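Local coordinates for ESAT-6-like protein EsxG (Mycobacterium smegmatis, PDB 3Q4H) that is a secreted WXG100-family protein of the CFP-10 subfamily that pairs its helical hairpin with the chain of another protein, at residues A[56-59]-A[60-63]; A[70-73]-A[74-78]. All blocks are in the same frame, centred on the assembly; numbering follows the deposited sequence.

Contact 1 of 2, residues A[56-59]-A[60-63]; sequences HARF and VEVS
Two successive turns of helix 47-77, the second arm of the helical hairpin, meet where S63 reaches back to the carbonyl of F59 through two donors. F59 O accepts both S63 N (3.0 Å) and the hydroxyl S63 OG (3.0 Å), and the two donors arrive from opposite faces of the carbonyl plane. The hydroxyl is put there by its first torsion (chi1 -64°), which holds OG beside the backbone N and folds it back on the preceding turn. The same OG lies above one face of the F59 ring, displaced toward the rim, with CE2 of F59 3.9 Å from OG of S63. Ordinary i to i+4 bonds hold the rest, the straightest being V60 N to H56 O at 2.8 Å.

Along the next side of the helix, V62 CG2 sits over the centre of one face of the R58 guanidinium, 3.7 Å from R58 NE. The arginine bends at its second torsion (57°), which carries its end forward along the helix. On this solvent-facing part, R58 NH1 makes a long salt bridge to E61 OE1 (3.9 Å), with OE1 at the edge of the guanidinium but the two planes 84° apart, a geometry that suggests a weak pairing. Near the other flank, V60 CG2 makes a CH-pi contact over the H56 ring, 4.1 Å from its centroid.

Helix 8-38 lies against the buried side: F59 and S63 both pack on I30, while H56 NE2 forms a weak hydrogen bond to E34. A chain of another protein approaches as well, bringing an aromatic ring against F59.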
ATOM      1  N   HIS A  56       2.024 -27.305  -1.381  1.00 35.96           N
ATOM      2  CA  HIS A  56       2.308 -26.130  -2.184  1.00 34.92           C
ATOM      3  C   HIS A  56       1.103 -25.742  -3.040  1.00 35.13           C
ATOM      4  O   HIS A  56       0.686 -24.589  -3.024  1.00 33.79           O
ATOM      5  CB  HIS A  56       3.546 -26.358  -3.048  1.00 35.83           C
ATOM      6  CG  HIS A  56       4.056 -25.112  -3.698  1.00 35.86           C
ATOM      7  ND1 HIS A  56       4.199 -24.990  -5.064  1.00 38.54           N
ATOM      8  CD2 HIS A  56       4.427 -23.920  -3.172  1.00 35.02           C
ATOM      9  CE1 HIS A  56       4.638 -23.776  -5.351  1.00 37.59           C
ATOM     10  NE2 HIS A  56       4.788 -23.109  -4.221  1.00 35.20           N
ATOM     11  N   ALA A  57       0.541 -26.709  -3.765  1.00 37.29           N
ATOM     12  CA  ALA A  57      -0.636 -26.475  -4.627  1.00 38.51           C
ATOM     13  C   ALA A  57      -1.825 -25.906  -3.849  1.00 38.01           C
ATOM     14  O   ALA A  57      -2.609 -25.120  -4.373  1.00 37.54           O
ATOM     15  CB  ALA A  57      -1.041 -27.761  -5.325  1.00 41.21           C
ATOM     16  N   ARG A  58      -1.945 -26.333  -2.598  1.00 38.24           N
ATOM     17  CA  ARG A  58      -2.946 -25.823  -1.678  1.00 38.34           C
ATOM     18  C   ARG A  58      -2.653 -24.361  -1.310  1.00 35.88           C
ATOM     19  O   ARG A  58      -3.543 -23.502  -1.333  1.00 35.42           O
ATOM     20  CB  ARG A  58      -2.951 -26.704  -0.427  1.00 39.44           C
ATOM     21  CG  ARG A  58      -3.801 -26.213   0.718  1.00 41.00           C
ATOM     22  CD  ARG A  58      -5.232 -26.031   0.291  1.00 44.93           C
ATOM     23  NE  ARG A  58      -6.072 -25.664   1.418  1.00 47.30           N
ATOM     24  CZ  ARG A  58      -7.355 -25.329   1.326  1.00 50.63           C
ATOM     25  NH1 ARG A  58      -7.973 -25.307   0.147  1.00 51.89           N
ATOM     26  NH2 ARG A  58      -8.021 -25.006   2.429  1.00 52.23           N
ATOM     27  N   PHE A  59      -1.399 -24.085  -0.970  1.00 34.23           N
ATOM     28  CA  PHE A  59      -0.998 -22.739  -0.615  1.00 32.11           C
ATOM     29  C   PHE A  59      -1.214 -21.767  -1.778  1.00 31.89           C
ATOM     30  O   PHE A  59      -1.735 -20.663  -1.589  1.00 31.07           O
ATOM     31  CB  PHE A  59       0.460 -22.734  -0.190  1.00 31.05           C
ATOM     32  CG  PHE A  59       0.999 -21.369   0.095  1.00 29.10           C
ATOM     33  CD1 PHE A  59       0.730 -20.744   1.300  1.00 28.24           C
ATOM     34  CD2 PHE A  59       1.788 -20.713  -0.836  1.00 28.14           C
ATOM     35  CE1 PHE A  59       1.230 -19.491   1.569  1.00 26.76           C
ATOM     36  CE2 PHE A  59       2.291 -19.461  -0.571  1.00 26.92           C
ATOM     37  CZ  PHE A  59       2.008 -18.846   0.633  1.00 26.09           C
ATOM     38  N   VAL A  60      -0.816 -22.179  -2.978  1.00 32.90           N
ATOM     39  CA  VAL A  60      -1.031 -21.362  -4.173  1.00 33.01           C
ATOM     40  C   VAL A  60      -2.522 -21.113  -4.423  1.00 34.00           C
ATOM     41  O   VAL A  60      -2.893 -20.021  -4.843  1.00 33.97           O
ATOM     42  CB  VAL A  60      -0.341 -21.974  -5.433  1.00 34.49           C
ATOM     43  CG1 VAL A  60      -0.810 -21.300  -6.712  1.00 34.96           C
ATOM     44  CG2 VAL A  60       1.164 -21.855  -5.305  1.00 33.67           C
ATOM     45  N   GLU A  61      -3.373 -22.099  -4.140  1.00 35.52           N
ATOM     46  CA  GLU A  61      -4.830 -21.917  -4.258  1.00 36.87           C
ATOM     47  C   GLU A  61      -5.378 -20.880  -3.260  1.00 35.02           C
ATOM     48  O   GLU A  61      -6.160 -20.009  -3.629  1.00 35.29           O
ATOM     49  CB  GLU A  61      -5.588 -23.241  -4.072  1.00 39.40           C
ATOM     50  CG  GLU A  61      -7.059 -23.028  -3.650  1.00 41.94           C
ATOM     51  CD  GLU A  61      -7.893 -24.297  -3.582  1.00 46.26           C
ATOM     52  OE1 GLU A  61      -7.336 -25.417  -3.667  1.00 47.42           O
ATOM     53  OE2 GLU A  61      -9.128 -24.153  -3.436  1.00 49.17           O
ATOM     54  N   VAL A  62      -4.993 -21.001  -1.996  1.00 33.45           N
ATOM     55  CA  VAL A  62      -5.552 -20.153  -0.955  1.00 32.44           C
ATOM     56  C   VAL A  62      -5.079 -18.697  -1.103  1.00 30.63           C
ATOM     57  O   VAL A  62      -5.849 -17.773  -0.816  1.00 30.18           O
ATOM     58  CB  VAL A  62      -5.229 -20.705   0.446  1.00 32.23           C
ATOM     59  CG1 VAL A  62      -5.820 -19.823   1.527  1.00 31.51           C
ATOM     60  CG2 VAL A  62      -5.756 -22.107   0.582  1.00 34.55           C
ATOM     61  N   SER A  63      -3.832 -18.495  -1.552  1.00 29.58           N
ATOM     62  CA  SER A  63      -3.337 -17.149  -1.900  1.00 28.42           C
ATOM     63  C   SER A  63      -4.246 -16.464  -2.895  1.00 29.05           C
ATOM     64  O   SER A  63      -4.556 -15.284  -2.741  1.00 28.25           O
ATOM     65  CB  SER A  63      -1.958 -17.208  -2.528  1.00 27.82           C
ATOM     66  OG  SER A  63      -1.024 -17.701  -1.602  1.00 29.45           O
TER

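Contact 2 of 2, residues A[70-73]-A[74-78]; sequences LDIA and QLNIG
L70 and Q74 meet one turn apart near the C-terminal part of helix 47-77, on its buried side. Q74 N donates to L70 O at 2.8 Å with an N-H...O angle of 162°, and the aliphatic CG of Q74 rests against that same oxygen. The first torsion (chi1 -69°) sets CG beside the backbone N, and the bend at the second (chi2 -72°) swings the amide toward its outside partners. There OE1 takes the backbone N of D79, and NE2 donates to G20 O on helix 8-38. The next buried turn is equally firm, with I77 N hydrogen-bonded to A73 O at 2.8 Å. The side chain of I77 folds back as well, CG1 reaching to 3.5 Å from A73 O.

The solvent side, at L75, is looser by the same measures. L75 N reaches D71 O only weakly, at 3.5 Å. L75 is exposed; it touches D71 merely through the carbonyl, with CG 3.6 Å from D71 O. The carboxylate of D71 turns elsewhere, to a salt bridge with R27 and weak bonds to S83 and Q87 of the second subunit. N76, though buried, also makes a longer bond, N76 N to I72 O at 3.3 Å.

Helix 8-38 flanks the buried side, with L70 against R27 and A73 against F19, and L70 and A73 each also meet an aromatic side chain on the chain of another protein. At the far end G78 occupies the N-cap position of helix 79-94, which therefore starts where this contact closes.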
ATOM      1  N   LEU A  70      -8.740  -9.586  -0.619  1.00 24.30           N
ATOM      2  CA  LEU A  70      -8.125  -8.270  -0.499  1.00 23.22           C
ATOM      3  C   LEU A  70      -8.670  -7.336  -1.583  1.00 24.38           C
ATOM      4  O   LEU A  70      -8.912  -6.155  -1.325  1.00 24.07           O
ATOM      5  CB  LEU A  70      -6.604  -8.362  -0.597  1.00 21.45           C
ATOM      6  CG  LEU A  70      -5.866  -9.048   0.561  1.00 21.25           C
ATOM      7  CD1 LEU A  70      -4.368  -9.260   0.232  1.00 19.12           C
ATOM      8  CD2 LEU A  70      -6.027  -8.251   1.853  1.00 21.28           C
ATOM      9  N   ASP A  71      -8.897  -7.867  -2.782  1.00 26.05           N
ATOM     10  CA  ASP A  71      -9.489  -7.064  -3.864  1.00 27.87           C
ATOM     11  C   ASP A  71     -10.824  -6.458  -3.442  1.00 29.39           C
ATOM     12  O   ASP A  71     -11.150  -5.337  -3.832  1.00 30.60           O
ATOM     13  CB  ASP A  71      -9.660  -7.879  -5.155  1.00 29.67           C
ATOM     14  CG  ASP A  71      -8.337  -8.132  -5.869  1.00 29.63           C
ATOM     15  OD1 ASP A  71      -7.274  -7.759  -5.329  1.00 28.87           O
ATOM     16  OD2 ASP A  71      -8.345  -8.707  -6.974  1.00 32.86           O
ATOM     17  N   ILE A  72     -11.589  -7.189  -2.641  1.00 30.22           N
ATOM     18  CA  ILE A  72     -12.864  -6.687  -2.149  1.00 31.79           C
ATOM     19  C   ILE A  72     -12.614  -5.631  -1.071  1.00 30.22           C
ATOM     20  O   ILE A  72     -13.223  -4.568  -1.086  1.00 31.16           O
ATOM     21  CB  ILE A  72     -13.763  -7.840  -1.620  1.00 33.78           C
ATOM     22  CG1 ILE A  72     -14.091  -8.811  -2.759  1.00 35.63           C
ATOM     23  CG2 ILE A  72     -15.051  -7.301  -1.012  1.00 35.00           C
ATOM     24  CD1 ILE A  72     -14.467 -10.210  -2.286  1.00 37.32           C
ATOM     25  N   ALA A  73     -11.703  -5.906  -0.148  1.00 28.15           N
ATOM     26  CA  ALA A  73     -11.396  -4.937   0.893  1.00 27.22           C
ATOM     27  C   ALA A  73     -10.986  -3.598   0.277  1.00 26.66           C
ATOM     28  O   ALA A  73     -11.443  -2.544   0.716  1.00 26.87           O
ATOM     29  CB  ALA A  73     -10.301  -5.458   1.791  1.00 25.40           C
ATOM     30  N   GLN A  74     -10.132  -3.658  -0.748  1.00 25.93           N
ATOM     31  CA  GLN A  74      -9.592  -2.463  -1.383  1.00 25.48           C
ATOM     32  C   GLN A  74     -10.685  -1.544  -1.907  1.00 27.41           C
ATOM     33  O   GLN A  74     -10.638  -0.327  -1.689  1.00 27.44           O
ATOM     34  CB  GLN A  74      -8.636  -2.830  -2.524  1.00 25.05           C
ATOM     35  CG  GLN A  74      -7.308  -3.483  -2.088  1.00 24.15           C
ATOM     36  CD  GLN A  74      -6.341  -2.517  -1.410  1.00 23.48           C
ATOM     37  OE1 GLN A  74      -6.750  -1.629  -0.681  1.00 24.09           O
ATOM     38  NE2 GLN A  74      -5.050  -2.702  -1.648  1.00 22.73           N
ATOM     39  N   LEU A  75     -11.663  -2.117  -2.602  1.00 29.31           N
ATOM     40  CA  LEU A  75     -12.759  -1.324  -3.160  1.00 31.61           C
ATOM     41  C   LEU A  75     -13.654  -0.680  -2.080  1.00 32.22           C
ATOM     42  O   LEU A  75     -14.194   0.408  -2.284  1.00 33.57           O
ATOM     43  CB  LEU A  75     -13.608  -2.177  -4.108  1.00 34.10           C
ATOM     44  CG  LEU A  75     -12.939  -2.628  -5.415  1.00 35.09           C
ATOM     45  CD1 LEU A  75     -13.780  -3.728  -6.116  1.00 37.66           C
ATOM     46  CD2 LEU A  75     -12.689  -1.445  -6.363  1.00 35.12           C
ATOM     47  N   ASN A  76     -13.787  -1.346  -0.937  1.00 31.48           N
ATOM     48  CA  ASN A  76     -14.661  -0.890   0.142  1.00 32.28           C
ATOM     49  C   ASN A  76     -14.004   0.051   1.147  1.00 30.59           C
ATOM     50  O   ASN A  76     -14.612   1.042   1.543  1.00 31.61           O
ATOM     51  CB  ASN A  76     -15.240  -2.096   0.888  1.00 33.39           C
ATOM     52  CG  ASN A  76     -16.452  -2.678   0.195  1.00 35.92           C
ATOM     53  OD1 ASN A  76     -17.417  -1.965  -0.079  1.00 38.03           O
ATOM     54  ND2 ASN A  76     -16.415  -3.973  -0.088  1.00 34.88           N
ATOM     55  N   ILE A  77     -12.784  -0.270   1.578  1.00 28.21           N
ATOM     56  CA  ILE A  77     -12.120   0.478   2.659  1.00 27.24           C
ATOM     57  C   ILE A  77     -10.611   0.659   2.449  1.00 25.11           C
ATOM     58  O   ILE A  77      -9.884   0.938   3.394  1.00 24.49           O
ATOM     59  CB  ILE A  77     -12.343  -0.205   4.048  1.00 27.85           C
ATOM     60  CG1 ILE A  77     -11.788  -1.631   4.042  1.00 27.56           C
ATOM     61  CG2 ILE A  77     -13.814  -0.230   4.420  1.00 29.70           C
ATOM     62  CD1 ILE A  77     -11.691  -2.262   5.418  1.00 27.97           C
ATOM     63  N   GLY A  78     -10.141   0.526   1.214  1.00 24.69           N
ATOM     64  CA  GLY A  78      -8.712   0.451   0.962  1.00 22.82           C
ATOM     65  C   GLY A  78      -8.251   1.430  -0.086  1.00 22.94           C
ATOM     66  O   GLY A  78      -8.784   2.531  -0.198  1.00 23.96           O
TER

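Overall arrangement
Contacts 1 and 2 lie in series on helix 47-77: 56-63 closes before 70-78 opens. Their centres are 21 Å apart and their nearest atoms about 7 Å, with no touch, so each is a separate local site on one long rod. Contact 2 is nearer the centre of the chain, about 9 Å away against 15 Å for contact 1, and is the more buried. Both set residues against helix 8-38 and against a chain of another protein, so at both places the hairpin arm is packed on its own partner helix and on another protein, consistent with a WXG100 heteromeric assembly. Contact 2 also borders helix 79-94 and the second subunit.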